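Local coordinates for protein alcohol dehydrogenase (Aeropyrum pernix, PDB 1H2B) that probably catalyses the NAD+-dependent oxidation of alcohols to aldehydes or ketones at a zinc ion, in a hyperthermophilic archaeon, at residues Gly52-Asp57 with Leu352-Leu357; Gly78-Gly83 with Met163-Asp168. All blocks are in the same frame, centred on the assembly; numbering follows the deposited sequence.

How the contacts relate
Contacts 1 and 2 are both buried, and their centres lie about 9 Å apart. Together they supply the protein ligands of one zinc ion: Cys54 from contact 1, His79 and Asp168 from contact 2. Both reach the same mixed sheet, and along the chain contact 2 is nested inside the loop closed by contact 1. Contact 1 joins the end of strand 44-52 and the turn into helix 55-61 to strand 354-358. It combines backbone pairing and apolar contact with N-H bonds to the NAD phosphates. Contact 2 sets segment 78-83 against segment 163-168; no hydrogen bond crosses between them. Arg354 and Glu80 tie the two contacts together.

Contact 1. Residues Gly52-Asp57 with Leu352-Leu357; sequences GVCHTD and LGRAVL. With ZN (zinc ion), chain J; NAJ (nicotinamide-adenine-dinucleotide (acidic form)), chain I; OCA (octanoic acid (caprylic acid)), chain H.
The catalytic-domain sheet meets the zinc and NAD site here, where the end of strand 44-52 pairs antiparallel with strand 354-358. Gly52 and Val356 form a non-hydrogen-bonded pair. Next to it, Val53 N donates to Ala355 O at 3.0 Å. A water bridges the next pair of backbone groups: it donates to Val53 O and accepts from Ala355 N. On the apolar side, Val53 CG2 rests on Leu357 CG at 3.7 Å, and Val342 and Leu343 of helix 339-347 also touch Val53.

The side chain of Arg354 kinks at the second and third torsions. This turns one face of the guanidinium to Val53 O and Cys54 CA. Arg354 NH1, at the group's edge, donates to NAJ O1N at 2.7 Å. His55 N donates to NAJ O1N too, at 2.9 Å, so two N-H groups grip this oxygen. The imidazole of His55 serves the other phosphate: His55 ND1 donates in the ring plane to NAJ O1A at 2.7 Å, nearly straight at 173°. Glu80 holds Arg354 NE in a salt bridge.

Cys54 binds zinc through SG at 2.3 Å. Cys54 is also the N-cap of the helix, and its SG accepts from Thr56 N. Cys54 N in turn donates to Asp57 OD1 at 2.9 Å, and Cys54 and Asp57 form a capping box. Thr56 OG1 donates to OCA O1, the zinc-bound oxygen of octanoic acid, and accepts from the ribose hydroxyl NAJ O2D. A zinc cysteine followed two residues on by a hydroxyl residue that links the zinc-bound oxygen to the nicotinamide ribose is the arrangement of zinc-containing alcohol dehydrogenases.

Contact 2. Residues Gly78-Gly83 with Met163-Asp168; sequences GHENVG and MAPLAD. With ZN (zinc ion), chain J; OCA (octanoic acid (caprylic acid)), chain H.
His79 and Asp168 come within 3.1 Å, His79 NE2 to Asp168 OD1, without a hydrogen bond, because both atoms bind the same zinc ion. His79 NE2 lies 2.1 Å from the zinc. The imidazole ring and the carboxylate stand at 90° to each other, and Asp168 CG lies at the ring edge, in its plane. Asp168 has CG anti to its own N (chi1 -175°), which carries the carboxylate out to the metal. The second oxygen, Asp168 OD2, is 2.6 Å from OCA O2 of the bound octanoic acid. OCA O1 and Cys54 SG complete the four zinc ligands.

Glu80 reaches across the turn Met163-Leu166 and the first residues assigned to helix 166-181. Its chain is extended, and Glu80 CG passes 3.2 Å from Ala164 O. Farther out, Glu80 CD sits 3.3 Å from Pro165 CA. The buried carboxylate is held at OE2, which accepts from Ala169 N, while OE1 is turned to Arg354. Glu80 runs roughly perpendicular to Asp168, Glu80 OE2 lying 3.2 Å from Asp168 CB.

This is the catalytic zinc site of the medium-chain dehydrogenase fold, where the GroES-like domain meets the helix leading toward the Rossmann domain. The type I turn from Met163 to Leu166 leads into that helix.

Farther along the strand the contact turns apolar. Val82 straddles Ala164: Val82 CG1 lies over Ala164 CA, while Val82 CG2 meets Ala164 CB at 3.8 Å. Ala167 CB packs against the backbone of Asn81, whose ND2 donates back to Gly78 O from above the carbonyl plane.

Contact 1. Residues Gly52-Asp57 with Leu352-Leu357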
loop_
_atom_site.group_PDB
_atom_site.type_symbol
_atom_site.label_atom_id
_atom_site.label_comp_id
_atom_site.label_asym_id
_atom_site.label_seq_id
_atom_site.Cartn_x
_atom_site.Cartn_y
_atom_site.Cartn_z
ATOM N N GLY B 52 11.761 -29.961 12.655
ATOM C CA GLY B 52 11.186 -30.281 11.358
ATOM C C GLY B 52 12.220 -30.549 10.293
ATOM O O GLY B 52 13.317 -30.022 10.328
ATOM N N VAL B 53 11.846 -31.400 9.332
ATOM C CA VAL B 53 12.713 -31.742 8.208
ATOM C C VAL B 53 12.124 -31.065 6.955
ATOM O O VAL B 53 10.955 -31.261 6.640
ATOM C CB VAL B 53 12.728 -33.243 7.931
ATOM C CG1 VAL B 53 13.721 -33.566 6.845
ATOM C CG2 VAL B 53 13.099 -34.026 9.222
ATOM N N CYS B 54 12.921 -30.227 6.325
ATOM C CA CYS B 54 12.469 -29.399 5.222
ATOM C C CYS B 54 13.007 -29.902 3.888
ATOM O O CYS B 54 14.110 -30.472 3.847
ATOM C CB CYS B 54 12.993 -27.973 5.494
ATOM S SG CYS B 54 12.483 -26.698 4.295
ATOM N N HIS B 55 12.297 -29.647 2.786
ATOM C CA HIS B 55 12.936 -29.955 1.513
ATOM C C HIS B 55 14.281 -29.229 1.320
ATOM O O HIS B 55 15.160 -29.709 0.598
ATOM C CB HIS B 55 11.977 -29.708 0.336
ATOM C CG HIS B 55 12.269 -30.553 -0.875
ATOM N ND1 HIS B 55 11.367 -31.473 -1.349
ATOM C CD2 HIS B 55 13.357 -30.619 -1.684
ATOM C CE1 HIS B 55 11.883 -32.079 -2.412
ATOM N NE2 HIS B 55 13.086 -31.577 -2.641
ATOM N N THR B 56 14.476 -28.085 1.978
ATOM C CA THR B 56 15.766 -27.434 1.936
ATOM C C THR B 56 16.882 -28.323 2.454
ATOM O O THR B 56 18.034 -28.157 2.021
ATOM C CB THR B 56 15.706 -26.154 2.751
ATOM O OG1 THR B 56 14.958 -25.201 1.988
ATOM C CG2 THR B 56 17.129 -25.554 2.969
ATOM N N ASP B 57 16.545 -29.214 3.381
ATOM C CA ASP B 57 17.558 -30.177 3.886
ATOM C C ASP B 57 18.045 -31.131 2.808
ATOM O O ASP B 57 19.250 -31.449 2.780
ATOM C CB ASP B 57 17.040 -30.883 5.128
ATOM C CG ASP B 57 16.800 -29.890 6.231
ATOM O OD1 ASP B 57 15.767 -29.963 6.938
ATOM O OD2 ASP B 57 17.633 -28.979 6.379
ATOM N N LEU B 352 3.447 -37.191 4.005
ATOM C CA LEU B 352 2.213 -36.430 4.024
ATOM C C LEU B 352 2.344 -35.278 5.041
ATOM O O LEU B 352 2.397 -35.490 6.274
ATOM C CB LEU B 352 0.995 -37.317 4.360
ATOM C CG LEU B 352 -0.360 -36.605 4.191
ATOM C CD1 LEU B 352 -0.752 -36.540 2.740
ATOM C CD2 LEU B 352 -1.445 -37.369 4.942
ATOM N N GLY B 353 2.376 -34.052 4.519
ATOM C CA GLY B 353 2.594 -32.882 5.377
ATOM C C GLY B 353 4.075 -32.703 5.692
ATOM O O GLY B 353 4.892 -32.653 4.794
ATOM N N ARG B 354 4.405 -32.676 6.978
ATOM C CA ARG B 354 5.744 -32.363 7.453
ATOM C C ARG B 354 6.227 -33.407 8.422
ATOM O O ARG B 354 5.556 -33.684 9.397
ATOM C CB ARG B 354 5.667 -31.012 8.173
ATOM C CG ARG B 354 6.991 -30.383 8.516
ATOM C CD ARG B 354 7.900 -30.253 7.345
ATOM N NE ARG B 354 8.628 -29.006 7.283
ATOM C CZ ARG B 354 9.079 -28.506 6.138
ATOM N NH1 ARG B 354 8.834 -29.130 4.979
ATOM N NH2 ARG B 354 9.767 -27.378 6.157
ATOM N N ALA B 355 7.432 -33.905 8.173
ATOM C CA ALA B 355 8.076 -34.805 9.116
ATOM C C ALA B 355 8.736 -33.975 10.206
ATOM O O ALA B 355 9.374 -32.947 9.921
ATOM C CB ALA B 355 9.071 -35.662 8.402
ATOM N N VAL B 356 8.601 -34.417 11.461
ATOM C CA VAL B 356 9.213 -33.696 12.606
ATOM C C VAL B 356 9.953 -34.767 13.423
ATOM O O VAL B 356 9.375 -35.844 13.671
ATOM C CB VAL B 356 8.147 -33.041 13.452
ATOM C CG1 VAL B 356 8.737 -32.381 14.674
ATOM C CG2 VAL B 356 7.408 -31.962 12.640
ATOM N N LEU B 357 11.207 -34.488 13.768
ATOM C CA LEU B 357 12.073 -35.407 14.559
ATOM C C LEU B 357 12.062 -35.032 16.017
ATOM O O LEU B 357 12.094 -33.860 16.362
ATOM C CB LEU B 357 13.516 -35.443 14.046
ATOM C CG LEU B 357 13.600 -35.653 12.533
ATOM C CD1 LEU B 357 15.075 -35.695 12.152
ATOM C CD2 LEU B 357 12.819 -36.891 12.016
HETATM ZN ZN ZN J . 13.368 -24.897 5.344
HETATM P PA NAJ I . 7.921 -30.870 0.132
HETATM O O1A NAJ I . 8.828 -31.914 -0.458
HETATM O O2A NAJ I . 7.221 -31.150 1.472
HETATM O O5B NAJ I . 6.689 -30.534 -0.826
HETATM C C5B NAJ I . 6.825 -30.447 -2.251
HETATM C C4B NAJ I . 5.437 -30.773 -2.776
HETATM O O4B NAJ I . 5.452 -30.499 -4.192
HETATM C C3B NAJ I . 5.014 -32.224 -2.547
HETATM O O3B NAJ I . 3.694 -32.314 -1.986
HETATM C C2B NAJ I . 5.105 -32.734 -3.978
HETATM O O2B NAJ I . 4.280 -33.878 -4.244
HETATM C C1B NAJ I . 4.701 -31.523 -4.830
HETATM N N9A NAJ I . 5.127 -31.578 -6.228
HETATM C C8A NAJ I . 6.265 -32.153 -6.810
HETATM N N7A NAJ I . 6.249 -31.920 -8.150
HETATM C C5A NAJ I . 5.115 -31.214 -8.431
HETATM C C6A NAJ I . 4.578 -30.712 -9.591
HETATM N N6A NAJ I . 5.139 -30.895 -10.794
HETATM N N1A NAJ I . 3.427 -29.972 -9.512
HETATM C C2A NAJ I . 2.754 -29.779 -8.319
HETATM N N3A NAJ I . 3.278 -30.300 -7.188
HETATM C C4A NAJ I . 4.436 -31.010 -7.249
HETATM O O3 NAJ I . 8.781 -29.535 0.201
HETATM P PN NAJ I . 8.720 -28.335 1.279
HETATM O O1N NAJ I . 9.584 -28.632 2.415
HETATM O O2N NAJ I . 7.312 -27.954 1.507
HETATM O O5D NAJ I . 9.512 -27.211 0.450
HETATM C C5D NAJ I . 8.894 -26.688 -0.724
HETATM C C4D NAJ I . 9.911 -25.864 -1.498
HETATM O O4D NAJ I . 10.125 -24.638 -0.776
HETATM C C3D NAJ I . 11.291 -26.512 -1.600
HETATM O O3D NAJ I . 11.920 -26.033 -2.803
HETATM C C2D NAJ I . 12.030 -25.937 -0.383
HETATM O O2D NAJ I . 13.427 -25.969 -0.459
HETATM C C1D NAJ I . 11.490 -24.498 -0.460
HETATM N N1N NAJ I . 11.626 -23.638 0.716
HETATM C C2N NAJ I . 11.668 -22.297 0.474
HETATM C C3N NAJ I . 11.731 -21.410 1.535
HETATM C C7N NAJ I . 11.839 -19.946 1.259
HETATM O O7N NAJ I . 11.984 -19.174 2.349
HETATM N N7N NAJ I . 11.732 -19.372 0.057
HETATM C C4N NAJ I . 11.727 -21.851 2.899
HETATM C C5N NAJ I . 11.501 -23.245 3.075
HETATM C C6N NAJ I . 11.488 -24.114 2.001
HETATM C C1 OCA H . 14.660 -22.484 4.315
HETATM C C2 OCA H . 15.481 -21.774 3.227
HETATM C C3 OCA H . 16.067 -20.454 3.757
HETATM C C4 OCA H . 17.188 -19.869 2.913
HETATM C C5 OCA H . 17.793 -18.671 3.644
HETATM C C6 OCA H . 18.766 -17.908 2.748
HETATM C C7 OCA H . 19.320 -16.640 3.389
HETATM C C8 OCA H . 20.275 -15.967 2.419
HETATM O O1 OCA H . 14.252 -23.664 4.130
HETATM O O2 OCA H . 14.365 -21.885 5.370
HETATM O O HOH W 1 9.152 -33.249 5.936
#

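Contact 2. Residues Gly78-Gly83 with Met163-Asp168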
loop_
_atom_site.group_PDB
_atom_site.type_symbol
_atom_site.label_atom_id
_atom_site.label_comp_id
_atom_site.label_asym_id
_atom_site.label_seq_id
_atom_site.Cartn_x
_atom_site.Cartn_y
_atom_site.Cartn_z
ATOM N N GLY B 78 19.173 -28.648 10.615
ATOM C CA GLY B 78 17.859 -28.547 11.284
ATOM C C GLY B 78 17.532 -27.092 11.585
ATOM O O GLY B 78 18.111 -26.518 12.519
ATOM N N HIS B 79 16.588 -26.506 10.848
ATOM C CA HIS B 79 16.297 -25.072 11.022
ATOM C C HIS B 79 14.822 -24.784 11.324
ATOM O O HIS B 79 14.368 -23.628 11.189
ATOM C CB HIS B 79 16.727 -24.275 9.768
ATOM C CG HIS B 79 16.102 -24.785 8.506
ATOM N ND1 HIS B 79 16.657 -25.817 7.771
ATOM C CD2 HIS B 79 15.007 -24.368 7.815
ATOM C CE1 HIS B 79 15.894 -26.042 6.712
ATOM N NE2 HIS B 79 14.879 -25.197 6.724
ATOM N N GLU B 80 14.122 -25.780 11.820
ATOM C CA GLU B 80 12.686 -25.687 12.056
ATOM C C GLU B 80 12.416 -26.242 13.438
ATOM O O GLU B 80 11.984 -27.378 13.642
ATOM C CB GLU B 80 11.942 -26.430 10.914
ATOM C CG GLU B 80 10.428 -26.321 10.995
ATOM C CD GLU B 80 9.795 -26.901 9.748
ATOM O OE1 GLU B 80 9.488 -28.099 9.782
ATOM O OE2 GLU B 80 9.638 -26.161 8.756
ATOM N N ASN B 81 12.653 -25.386 14.446
ATOM C CA ASN B 81 12.868 -25.915 15.797
ATOM C C ASN B 81 11.953 -25.394 16.881
ATOM O O ASN B 81 11.712 -24.202 16.962
ATOM C CB ASN B 81 14.311 -25.607 16.196
ATOM C CG ASN B 81 15.283 -26.246 15.209
ATOM O OD1 ASN B 81 15.185 -27.451 14.981
ATOM N ND2 ASN B 81 16.219 -25.468 14.677
ATOM N N VAL B 82 11.499 -26.309 17.732
ATOM C CA VAL B 82 10.841 -25.959 19.000
ATOM C C VAL B 82 11.527 -26.704 20.137
ATOM O O VAL B 82 12.183 -27.740 19.897
ATOM C CB VAL B 82 9.330 -26.324 19.043
ATOM C CG1 VAL B 82 8.516 -25.359 18.134
ATOM C CG2 VAL B 82 9.095 -27.807 18.711
ATOM N N GLY B 83 11.391 -26.190 21.354
ATOM C CA GLY B 83 12.031 -26.871 22.454
ATOM C C GLY B 83 11.749 -26.136 23.753
ATOM O O GLY B 83 10.773 -25.410 23.877
ATOM N N MET B 163 3.748 -27.932 16.621
ATOM C CA MET B 163 3.990 -26.566 16.194
ATOM C C MET B 163 5.345 -26.390 15.520
ATOM O O MET B 163 5.614 -25.299 15.011
ATOM C CB MET B 163 3.909 -25.634 17.403
ATOM C CG MET B 163 2.441 -25.531 17.938
ATOM S SD MET B 163 2.315 -24.309 19.303
ATOM C CE MET B 163 2.277 -22.730 18.396
ATOM N N ALA B 164 6.212 -27.396 15.557
ATOM C CA ALA B 164 7.565 -27.203 15.062
ATOM C C ALA B 164 7.596 -26.618 13.640
ATOM O O ALA B 164 8.354 -25.673 13.373
ATOM C CB ALA B 164 8.408 -28.512 15.083
ATOM N N PRO B 165 6.799 -27.180 12.717
ATOM C CA PRO B 165 6.889 -26.673 11.339
ATOM C C PRO B 165 6.494 -25.233 11.178
ATOM O O PRO B 165 6.871 -24.689 10.125
ATOM C CB PRO B 165 5.950 -27.611 10.565
ATOM C CG PRO B 165 6.098 -28.894 11.358
ATOM C CD PRO B 165 5.913 -28.369 12.779
ATOM N N LEU B 166 5.816 -24.621 12.145
ATOM C CA LEU B 166 5.481 -23.188 12.002
ATOM C C LEU B 166 6.762 -22.332 11.914
ATOM O O LEU B 166 6.745 -21.223 11.342
ATOM C CB LEU B 166 4.607 -22.687 13.203
ATOM C CG LEU B 166 3.320 -23.497 13.352
ATOM C CD1 LEU B 166 2.655 -22.949 14.597
ATOM C CD2 LEU B 166 2.358 -23.276 12.142
ATOM N N ALA B 167 7.883 -22.844 12.461
ATOM C CA ALA B 167 9.128 -22.079 12.551
ATOM C C ALA B 167 9.823 -21.851 11.212
ATOM O O ALA B 167 10.630 -20.945 11.088
ATOM C CB ALA B 167 10.114 -22.792 13.487
ATOM N N ASP B 168 9.450 -22.627 10.189
ATOM C CA ASP B 168 10.063 -22.409 8.882
ATOM C C ASP B 168 9.027 -22.640 7.765
ATOM O O ASP B 168 8.699 -21.728 7.006
ATOM C CB ASP B 168 11.233 -23.359 8.705
ATOM C CG ASP B 168 11.987 -23.106 7.450
ATOM O OD1 ASP B 168 11.995 -24.053 6.612
ATOM O OD2 ASP B 168 12.573 -22.027 7.209
HETATM ZN ZN ZN J . 13.368 -24.897 5.344
HETATM C C1 OCA H . 14.660 -22.484 4.315
HETATM C C2 OCA H . 15.481 -21.774 3.227
HETATM C C3 OCA H . 16.067 -20.454 3.757
HETATM C C4 OCA H . 17.188 -19.869 2.913
HETATM C C5 OCA H . 17.793 -18.671 3.644
HETATM C C6 OCA H . 18.766 -17.908 2.748
HETATM C C7 OCA H . 19.320 -16.640 3.389
HETATM C C8 OCA H . 20.275 -15.967 2.419
HETATM O O1 OCA H . 14.252 -23.664 4.130
HETATM O O2 OCA H . 14.365 -21.885 5.370
#